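Local coordinates for geobacter metallireducens SMUG1 (Geobacter metallireducens, PDB 5H9I), which is a SMUG1 protein of the UDG-like superfamily, with an alpha/beta fold whose central parallel sheet borders a pocket holding xanthine, at residues L21-P26 and L143-A148; A173-V178 and E199-F204; R210-S215 and L230-E235. One frame throughout, in Å; residues are numbered along the deposited sequence.

Contact 1: residues L21-P26 and L143-A148; sequences LSFSSP and LLFLTA
Phe23 and Phe145 carry CG in the same rotamer, anti to the carbonyl carbon and beside the backbone N (chi1 -55° and -58°), and from opposite sides of the contact these torsions swing the two rings into each other. The result is a T-shaped pair in which the edge of Phe145 meets the face of Phe23. Ring centroids lie 5.0 Å apart and the planes stand at 63°. The touching atom is CE1 of Phe145, which sits 3.6 Å above the plane of the Phe23 ring and over its centre, so that it has all six ring carbons at similar range; the nearest of them, Phe23 CE1, is 3.7 Å from Phe145 CE1. Leu143 adds a looser apolar touch, its CD1 reaching to 4.3 Å from CE2 of Phe23.

The pair illustrates how a loop is laid against a small antiparallel sheet. Strand 144-146 is the middle strand, flanked by 29-31 and 152-153, and segment 21-26 is the approach to strand 29-31 from helix 7-19. Val30 and Leu166 pack against Phe145 as well, tying the aromatic pair to strand 29-31 and to helix 160-181.

Further along, the contact turns polar. A cis peptide bond precedes Pro26, whose carbonyl oxygen O lies 3.3 Å from CA of Thr147 in a CA-H...O contact. The same Pro26 O accepts a hydrogen bond from a water at 2.6 Å. That water in turn accepts from the backbone N of Ala148 at 2.9 Å, bridging the two backbones where no direct hydrogen bond joins them. The hydroxyl OG1 of Thr147 looks to its own loop, bonded to the backbone N of Gly151, while the proline ring rests on Ile153.

Contact 2: residues A173-V178 and E199-F204; sequences ALRRTV and EALEGF
Backbones come nearest at Arg175 and Leu201, with CA atoms 6.4 Å apart, close to a type II beta turn that runs from Leu201 to Phe204. Within the turn Phe204 N bonds to Leu201 O, and Ala200 O instead takes a hydrogen bond from the Arg175 side chain. Arg175 NH1 donates to Ala200 O at 3.0 Å and 163°, in the carbonyl plane and on a lone pair, with the oxygen also lying in the guanidinium plane. A bend at chi3 (-72°) turns the guanidinium to this oxygen, while the methylenes lie against the Phe204 ring, Arg175 CD being 3.6 Å from Phe204 CE1. Deeper in, Leu174 CD2 packs 3.9 Å from Ala200 CB. Leu201 CD2 meets Val178 CG2 at 3.9 Å, and Val178 turns its other branch, CG1, towards CD2 of Phe204. With Leu174 also resting on Leu56 and Val58 of strand 55-59, this is the side-by-side packing of neighbouring helices on a parallel sheet, helix 191-201 being the crossover of the beta-alpha-beta unit between strands 185-189 and 207-211.

Contact 3: residues R210-S215 and L230-E235; sequences RIIHPS and LRQLAE. With XAN (xanthine), chain B.
Where strand 207-211 gives way to the His-Pro-Ser sequence, a motif found in many members of the UDG superfamily, Ile211 and Ile212 meet Gln232 of helix 219-235, and the residue after Ile212, His213, reaches the xanthine pocket. Gln232 carries the contact. The chain of Gln232 is extended beyond CG (chi2 172°) and brings the amide across the strand end, where Gln232 OE1 accepts from Ile212 N at 2.8 Å and 162°, the donor tilted slightly out of the carbonyl plane. A helix side chain thus supplies the acceptor for a peptide N-H just past the last strand residue. Ile212 CG2 flanks the same oxygen, 3.4 Å from Gln232 OE1. The other half of the amide lies over one face of the Arg210 guanidinium, the two planes 73° apart. Gln232 NE2 comes to 3.3 Å from Arg210 NH2, but both are donors and the approach is one of packing. Beside this polar patch, CG2 of Ile211 rests on CD2 of Leu233 at 3.8 Å.

Beyond the strand, the CB of His213 is directed away from segment 230-235, and His213 NE2 donates to N7 of xanthine at 3.0 Å, a bent bond made at the ring edge. The other ring nitrogen is engaged too: Ser215 N donates to His213 ND1 at 3.0 Å, close to the ring plane, while CD of Pro214 sits over one face, toward the rim. The Ser215 bond and the Pro214 contact probably help to fix the ring's rotation. Asn139, Phe74, Glu111 and Met60 also hydrogen-bond to the xanthine.

Around the contact, Ile211 packs on Ile187 of strand 185-189 and joins Gly188 and Gly190 by backbone bonds, Trp225 of helix 219-235 donates to Ile212 O, and Arg116 of helix 112-125 holds Pro214 O.

Along the chain the three contacts close in series, and none touches another: their centres lie 25 Å (contacts 1 and 2), 30 Å (1 and 3) and 21 Å (2 and 3) apart, with nearest atoms about 11 Å apart in each pair. Helix 160-181 links the first two: its Leu166 packs on Phe145 of contact 1, and it supplies segment 173-178 of contact 2. From helix 191-201 the chain passes through a short loop into strand 207-211, the edge of the parallel sheet and the start of contact 3. Contact 3 alone reaches xanthine; the side chains of Leu143 (contact 1) and Leu174 (contact 2) lie about 11 and 12 Å from it, in the surrounding framework.

Contact 1: residues L21-P26 and L143-A148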
loop_
_atom_site.group_PDB
_atom_site.type_symbol
_atom_site.label_atom_id
_atom_site.label_comp_id
_atom_site.label_asym_id
_atom_site.label_seq_id
_atom_site.Cartn_x
_atom_site.Cartn_y
_atom_site.Cartn_z
ATOM N N LEU A 21 17.362 -3.167 8.569
ATOM C CA LEU A 21 17.904 -3.297 7.204
ATOM C C LEU A 21 18.742 -2.117 6.752
ATOM O O LEU A 21 18.519 -0.961 7.160
ATOM C CB LEU A 21 16.745 -3.462 6.211
ATOM C CG LEU A 21 15.831 -4.608 6.461
ATOM C CD1 LEU A 21 14.724 -4.579 5.420
ATOM C CD2 LEU A 21 16.557 -5.935 6.427
ATOM N N SER A 22 19.685 -2.378 5.857
ATOM C CA SER A 22 20.499 -1.318 5.312
ATOM C C SER A 22 20.331 -1.248 3.831
ATOM O O SER A 22 20.193 -2.278 3.172
ATOM C CB SER A 22 22.012 -1.535 5.627
ATOM O OG SER A 22 22.184 -1.475 7.033
ATOM N N PHE A 23 20.374 -0.020 3.316
ATOM C CA PHE A 23 20.294 0.236 1.903
ATOM C C PHE A 23 21.413 1.200 1.535
ATOM O O PHE A 23 21.718 2.087 2.304
ATOM C CB PHE A 23 18.939 0.802 1.506
ATOM C CG PHE A 23 17.791 -0.068 1.942
ATOM C CD1 PHE A 23 17.347 -1.085 1.099
ATOM C CD2 PHE A 23 17.186 0.114 3.203
ATOM C CE1 PHE A 23 16.325 -1.917 1.492
ATOM C CE2 PHE A 23 16.113 -0.699 3.567
ATOM C CZ PHE A 23 15.733 -1.730 2.727
ATOM N N SER A 24 21.968 1.018 0.359
ATOM C CA SER A 24 23.088 1.865 -0.073
ATOM C C SER A 24 22.870 2.317 -1.474
ATOM O O SER A 24 21.866 1.983 -2.103
ATOM C CB SER A 24 24.405 1.132 0.069
ATOM O OG SER A 24 24.381 -0.105 -0.595
ATOM N N SER A 25 23.832 3.105 -1.968
ATOM C CA SER A 25 23.731 3.731 -3.270
ATOM C C SER A 25 23.232 2.682 -4.303
ATOM O O SER A 25 23.643 1.539 -4.239
ATOM C CB SER A 25 25.118 4.339 -3.656
ATOM O OG SER A 25 24.992 5.465 -4.505
ATOM N N PRO A 26 22.292 3.058 -5.230
ATOM C CA PRO A 26 21.904 4.447 -5.338
ATOM C C PRO A 26 20.799 4.925 -4.347
ATOM O O PRO A 26 20.320 6.059 -4.481
ATOM C CB PRO A 26 21.302 4.513 -6.719
ATOM C CG PRO A 26 20.537 3.271 -6.787
ATOM C CD PRO A 26 21.389 2.242 -6.062
ATOM N N LEU A 143 7.974 1.295 2.580
ATOM C CA LEU A 143 9.078 2.277 2.477
ATOM C C LEU A 143 9.088 2.941 1.151
ATOM O O LEU A 143 8.796 2.278 0.120
ATOM C CB LEU A 143 10.335 1.482 2.643
ATOM C CG LEU A 143 10.575 0.785 3.945
ATOM C CD1 LEU A 143 11.901 0.016 3.888
ATOM C CD2 LEU A 143 10.453 1.662 5.160
ATOM N N LEU A 144 9.514 4.214 1.112
ATOM C CA LEU A 144 9.805 4.952 -0.121
ATOM C C LEU A 144 11.364 5.141 -0.205
ATOM O O LEU A 144 11.938 5.422 0.811
ATOM C CB LEU A 144 9.141 6.295 -0.066
ATOM C CG LEU A 144 9.212 7.142 -1.296
ATOM C CD1 LEU A 144 8.071 6.832 -2.235
ATOM C CD2 LEU A 144 9.216 8.624 -1.037
ATOM N N PHE A 145 11.956 4.810 -1.350
ATOM C CA PHE A 145 13.379 4.855 -1.572
ATOM C C PHE A 145 13.680 5.992 -2.553
ATOM O O PHE A 145 13.076 6.077 -3.643
ATOM C CB PHE A 145 13.835 3.494 -2.131
ATOM C CG PHE A 145 13.532 2.350 -1.260
ATOM C CD1 PHE A 145 14.370 1.984 -0.229
ATOM C CD2 PHE A 145 12.443 1.567 -1.561
ATOM C CE1 PHE A 145 14.097 0.885 0.563
ATOM C CE2 PHE A 145 12.139 0.469 -0.746
ATOM C CZ PHE A 145 12.972 0.129 0.261
ATOM N N LEU A 146 14.665 6.827 -2.209
ATOM C CA LEU A 146 15.090 7.906 -3.115
ATOM C C LEU A 146 16.609 7.907 -3.338
ATOM O O LEU A 146 17.340 7.553 -2.446
ATOM C CB LEU A 146 14.699 9.262 -2.512
ATOM C CG LEU A 146 13.266 9.504 -2.047
ATOM C CD1 LEU A 146 13.137 10.822 -1.265
ATOM C CD2 LEU A 146 12.277 9.454 -3.185
ATOM N N THR A 147 16.978 8.361 -4.543
ATOM C CA THR A 147 18.379 8.649 -4.818
ATOM C C THR A 147 18.787 9.898 -4.094
ATOM O O THR A 147 17.955 10.689 -3.602
ATOM C CB THR A 147 18.569 8.904 -6.307
ATOM O OG1 THR A 147 17.910 10.127 -6.687
ATOM C CG2 THR A 147 18.025 7.713 -7.135
ATOM N N ALA A 148 20.092 10.142 -4.113
ATOM C CA ALA A 148 20.589 11.394 -3.522
ATOM C C ALA A 148 20.004 12.635 -4.192
ATOM O O ALA A 148 19.911 13.684 -3.570
ATOM C CB ALA A 148 22.153 11.407 -3.642
HETATM O O HOH W 1 21.935 8.090 -4.989
#

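Contact 2: residues A173-V178 and E199-F204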
loop_
_atom_site.group_PDB
_atom_site.type_symbol
_atom_site.label_atom_id
_atom_site.label_comp_id
_atom_site.label_asym_id
_atom_site.label_seq_id
_atom_site.Cartn_x
_atom_site.Cartn_y
_atom_site.Cartn_z
ATOM N N ALA A 173 5.108 -10.088 6.597
ATOM C CA ALA A 173 3.982 -9.209 6.994
ATOM C C ALA A 173 2.758 -9.573 6.148
ATOM O O ALA A 173 1.633 -9.516 6.605
ATOM C CB ALA A 173 4.357 -7.749 6.832
ATOM N N LEU A 174 2.953 -9.851 4.855
ATOM C CA LEU A 174 1.848 -10.187 4.009
ATOM C C LEU A 174 1.137 -11.513 4.393
ATOM O O LEU A 174 -0.041 -11.610 4.446
ATOM C CB LEU A 174 2.245 -10.202 2.496
ATOM C CG LEU A 174 1.199 -10.514 1.493
ATOM C CD1 LEU A 174 -0.043 -9.627 1.586
ATOM C CD2 LEU A 174 1.865 -10.474 0.070
ATOM N N ARG A 175 2.006 -12.552 4.669
ATOM C CA ARG A 175 1.451 -13.751 5.177
ATOM C C ARG A 175 0.654 -13.545 6.500
ATOM O O ARG A 175 -0.431 -14.088 6.603
ATOM C CB ARG A 175 2.538 -14.817 5.395
ATOM C CG ARG A 175 3.031 -15.436 4.110
ATOM C CD ARG A 175 3.996 -16.530 4.363
ATOM N NE ARG A 175 5.293 -16.126 4.827
ATOM C CZ ARG A 175 6.311 -15.827 4.013
ATOM N NH1 ARG A 175 6.196 -15.891 2.715
ATOM N NH2 ARG A 175 7.456 -15.453 4.568
ATOM N N ARG A 176 1.203 -12.753 7.433
ATOM C CA ARG A 176 0.496 -12.477 8.634
ATOM C C ARG A 176 -0.853 -11.755 8.350
ATOM O O ARG A 176 -1.866 -12.081 8.986
ATOM C CB ARG A 176 1.333 -11.596 9.531
ATOM C CG ARG A 176 2.494 -12.356 10.206
ATOM C CD ARG A 176 3.409 -11.455 10.857
ATOM N NE ARG A 176 4.305 -12.193 11.787
ATOM C CZ ARG A 176 5.399 -11.685 12.299
ATOM N NH1 ARG A 176 5.894 -10.491 12.015
ATOM N NH2 ARG A 176 6.064 -12.515 13.157
ATOM N N THR A 177 -0.828 -10.835 7.407
ATOM C CA THR A 177 -2.052 -10.108 7.039
ATOM C C THR A 177 -3.118 -11.046 6.541
ATOM O O THR A 177 -4.330 -10.961 6.839
ATOM C CB THR A 177 -1.703 -8.996 6.039
ATOM O OG1 THR A 177 -0.759 -8.111 6.607
ATOM C CG2 THR A 177 -2.970 -8.300 5.608
ATOM N N VAL A 178 -2.681 -11.988 5.690
ATOM C CA VAL A 178 -3.621 -12.946 5.114
ATOM C C VAL A 178 -4.132 -13.938 6.183
ATOM O O VAL A 178 -5.318 -14.298 6.183
ATOM C CB VAL A 178 -2.952 -13.678 3.888
ATOM C CG1 VAL A 178 -3.732 -14.920 3.474
ATOM C CG2 VAL A 178 -2.841 -12.670 2.768
ATOM N N GLU A 199 4.553 -15.120 -4.792
ATOM C CA GLU A 199 5.783 -15.623 -4.108
ATOM C C GLU A 199 5.547 -15.821 -2.600
ATOM O O GLU A 199 5.919 -16.823 -2.006
ATOM C CB GLU A 199 6.977 -14.704 -4.272
ATOM C CG GLU A 199 7.606 -14.685 -5.652
ATOM C CD GLU A 199 8.573 -15.864 -5.861
ATOM O OE1 GLU A 199 9.360 -16.121 -4.984
ATOM O OE2 GLU A 199 8.429 -16.490 -6.869
ATOM N N ALA A 200 4.904 -14.856 -1.965
ATOM C CA ALA A 200 4.724 -14.884 -0.546
ATOM C C ALA A 200 3.674 -15.860 -0.066
ATOM O O ALA A 200 3.777 -16.343 1.056
ATOM C CB ALA A 200 4.407 -13.450 -0.037
ATOM N N LEU A 201 2.632 -16.073 -0.855
ATOM C CA LEU A 201 1.428 -16.759 -0.449
ATOM C C LEU A 201 1.234 -18.173 -1.049
ATOM O O LEU A 201 0.202 -18.759 -0.835
ATOM C CB LEU A 201 0.191 -15.913 -0.747
ATOM C CG LEU A 201 0.252 -14.556 -0.096
ATOM C CD1 LEU A 201 -0.900 -13.707 -0.610
ATOM C CD2 LEU A 201 0.210 -14.666 1.396
ATOM N N GLU A 202 2.241 -18.653 -1.781
ATOM C CA GLU A 202 2.118 -20.037 -2.285
ATOM C C GLU A 202 1.890 -21.028 -1.129
ATOM O O GLU A 202 2.540 -20.986 -0.108
ATOM C CB GLU A 202 3.334 -20.349 -3.061
ATOM C CG GLU A 202 3.218 -21.732 -3.713
ATOM C CD GLU A 202 4.382 -22.107 -4.532
ATOM O OE1 GLU A 202 4.686 -21.358 -5.449
ATOM O OE2 GLU A 202 5.017 -23.127 -4.152
ATOM N N GLY A 203 0.896 -21.894 -1.336
ATOM C CA GLY A 203 0.446 -22.861 -0.410
ATOM C C GLY A 203 -0.574 -22.441 0.547
ATOM O O GLY A 203 -1.127 -23.267 1.283
ATOM N N PHE A 204 -0.900 -21.151 0.607
ATOM C CA PHE A 204 -2.071 -20.720 1.289
ATOM C C PHE A 204 -3.340 -21.039 0.461
ATOM O O PHE A 204 -3.374 -21.060 -0.764
ATOM C CB PHE A 204 -1.979 -19.184 1.575
ATOM C CG PHE A 204 -1.014 -18.847 2.658
ATOM C CD1 PHE A 204 0.364 -18.982 2.498
ATOM C CD2 PHE A 204 -1.427 -18.391 3.867
ATOM C CE1 PHE A 204 1.273 -18.685 3.486
ATOM C CE2 PHE A 204 -0.531 -18.013 4.853
ATOM C CZ PHE A 204 0.827 -18.239 4.715
#

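Contact 3: residues R210-S215 and L230-E235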
loop_
_atom_site.group_PDB
_atom_site.type_symbol
_atom_site.label_atom_id
_atom_site.label_comp_id
_atom_site.label_asym_id
_atom_site.label_seq_id
_atom_site.Cartn_x
_atom_site.Cartn_y
_atom_site.Cartn_z
ATOM N N ARG A 210 -4.513 -10.124 -10.391
ATOM C CA ARG A 210 -3.933 -8.838 -10.712
ATOM C C ARG A 210 -5.020 -7.943 -11.271
ATOM O O ARG A 210 -5.829 -8.398 -11.984
ATOM C CB ARG A 210 -2.828 -8.996 -11.800
ATOM C CG ARG A 210 -2.236 -7.667 -12.296
ATOM C CD ARG A 210 -1.244 -7.660 -13.482
ATOM N NE ARG A 210 -1.767 -8.061 -14.815
ATOM C CZ ARG A 210 -2.354 -7.304 -15.782
ATOM N NH1 ARG A 210 -2.698 -7.927 -16.896
ATOM N NH2 ARG A 210 -2.602 -5.966 -15.733
ATOM N N ILE A 211 -4.980 -6.667 -10.929
ATOM C CA ILE A 211 -5.609 -5.672 -11.732
ATOM C C ILE A 211 -4.567 -4.672 -12.287
ATOM O O ILE A 211 -3.471 -4.482 -11.718
ATOM C CB ILE A 211 -6.705 -4.883 -10.986
ATOM C CG1 ILE A 211 -6.163 -4.115 -9.821
ATOM C CG2 ILE A 211 -7.922 -5.821 -10.714
ATOM C CD1 ILE A 211 -7.177 -3.118 -9.228
ATOM N N ILE A 212 -4.955 -4.026 -13.372
ATOM C CA ILE A 212 -4.109 -2.967 -13.947
ATOM C C ILE A 212 -3.818 -1.929 -12.833
ATOM O O ILE A 212 -4.721 -1.521 -12.092
ATOM C CB ILE A 212 -4.835 -2.367 -15.165
ATOM C CG1 ILE A 212 -4.033 -1.312 -15.801
ATOM C CG2 ILE A 212 -6.232 -1.983 -14.829
ATOM C CD1 ILE A 212 -4.667 -0.960 -17.199
ATOM N N HIS A 213 -2.611 -1.395 -12.862
ATOM C CA HIS A 213 -2.272 -0.303 -11.967
ATOM C C HIS A 213 -2.841 1.005 -12.505
ATOM O O HIS A 213 -2.861 1.236 -13.718
ATOM C CB HIS A 213 -0.769 -0.222 -11.873
ATOM C CG HIS A 213 -0.292 0.660 -10.787
ATOM N ND1 HIS A 213 -0.376 2.033 -10.873
ATOM C CD2 HIS A 213 0.228 0.371 -9.576
ATOM C CE1 HIS A 213 0.100 2.552 -9.755
ATOM N NE2 HIS A 213 0.505 1.573 -8.991
ATOM N N PRO A 214 -3.335 1.863 -11.634
ATOM C CA PRO A 214 -4.040 3.092 -12.056
ATOM C C PRO A 214 -3.128 4.231 -12.539
ATOM O O PRO A 214 -3.741 5.230 -12.923
ATOM C CB PRO A 214 -4.862 3.473 -10.785
ATOM C CG PRO A 214 -4.059 2.960 -9.645
ATOM C CD PRO A 214 -3.553 1.636 -10.155
ATOM N N SER A 215 -1.841 4.102 -12.454
ATOM C CA SER A 215 -0.979 5.254 -12.851
ATOM C C SER A 215 -1.111 5.618 -14.316
ATOM O O SER A 215 -1.400 4.775 -15.195
ATOM C CB SER A 215 0.442 5.203 -12.402
ATOM O OG SER A 215 1.235 4.793 -13.391
ATOM N N LEU A 230 -12.532 -3.350 -13.679
ATOM C CA LEU A 230 -13.838 -3.986 -13.401
ATOM C C LEU A 230 -13.968 -5.263 -14.187
ATOM O O LEU A 230 -14.367 -6.342 -13.631
ATOM C CB LEU A 230 -14.970 -2.924 -13.500
ATOM C CG LEU A 230 -16.337 -3.285 -13.233
ATOM C CD1 LEU A 230 -16.340 -3.551 -11.713
ATOM C CD2 LEU A 230 -17.306 -2.181 -13.662
ATOM N N ARG A 231 -13.527 -5.298 -15.446
ATOM C CA ARG A 231 -13.394 -6.506 -16.206
ATOM C C ARG A 231 -12.477 -7.582 -15.651
ATOM O O ARG A 231 -12.810 -8.750 -15.546
ATOM C CB ARG A 231 -12.976 -6.211 -17.700
ATOM C CG ARG A 231 -12.528 -7.457 -18.482
ATOM C CD ARG A 231 -12.335 -7.213 -19.998
ATOM N NE ARG A 231 -11.215 -6.312 -20.253
ATOM C CZ ARG A 231 -9.943 -6.611 -20.037
ATOM N NH1 ARG A 231 -9.596 -7.816 -19.584
ATOM N NH2 ARG A 231 -9.000 -5.710 -20.321
ATOM N N GLN A 232 -11.262 -7.187 -15.174
ATOM C CA GLN A 232 -10.371 -8.058 -14.606
ATOM C C GLN A 232 -10.903 -8.710 -13.367
ATOM O O GLN A 232 -10.733 -9.871 -13.071
ATOM C CB GLN A 232 -9.023 -7.397 -14.289
ATOM C CG GLN A 232 -8.312 -6.990 -15.595
ATOM C CD GLN A 232 -7.075 -6.168 -15.309
ATOM O OE1 GLN A 232 -7.163 -5.202 -14.610
ATOM N NE2 GLN A 232 -5.889 -6.590 -15.747
ATOM N N LEU A 233 -11.534 -7.887 -12.504
ATOM C CA LEU A 233 -12.182 -8.479 -11.348
ATOM C C LEU A 233 -13.250 -9.500 -11.623
ATOM O O LEU A 233 -13.342 -10.469 -10.935
ATOM C CB LEU A 233 -12.728 -7.345 -10.455
ATOM C CG LEU A 233 -11.656 -6.415 -9.774
ATOM C CD1 LEU A 233 -12.269 -5.094 -9.344
ATOM C CD2 LEU A 233 -10.879 -7.125 -8.687
ATOM N N ALA A 234 -14.069 -9.213 -12.597
ATOM C CA ALA A 234 -15.094 -10.145 -12.986
ATOM C C ALA A 234 -14.493 -11.442 -13.481
ATOM O O ALA A 234 -14.968 -12.524 -13.117
ATOM C CB ALA A 234 -15.950 -9.475 -14.046
ATOM N N GLU A 235 -13.410 -11.354 -14.237
ATOM C CA GLU A 235 -12.707 -12.562 -14.700
ATOM C C GLU A 235 -12.099 -13.350 -13.591
ATOM O O GLU A 235 -12.075 -14.548 -13.666
ATOM C CB GLU A 235 -11.559 -12.247 -15.656
ATOM C CG GLU A 235 -11.908 -11.574 -16.896
ATOM C CD GLU A 235 -10.638 -11.073 -17.598
ATOM O OE1 GLU A 235 -9.492 -11.407 -17.163
ATOM O OE2 GLU A 235 -10.811 -10.298 -18.557
HETATM N N9 XAN B . 0.483 5.077 -5.643
HETATM C C4 XAN B . 0.560 4.143 -4.736
HETATM N N3 XAN B . 0.272 4.068 -3.440
HETATM C C2 XAN B . 0.463 2.993 -2.817
HETATM O O2 XAN B . 0.245 2.968 -1.633
HETATM N N1 XAN B . 0.883 1.866 -3.410
HETATM C C6 XAN B . 1.173 1.793 -4.673
HETATM O O6 XAN B . 1.618 0.778 -5.220
HETATM C C5 XAN B . 1.058 2.974 -5.408
HETATM N N7 XAN B . 1.266 3.278 -6.681
HETATM C C8 XAN B . 0.914 4.546 -6.823
#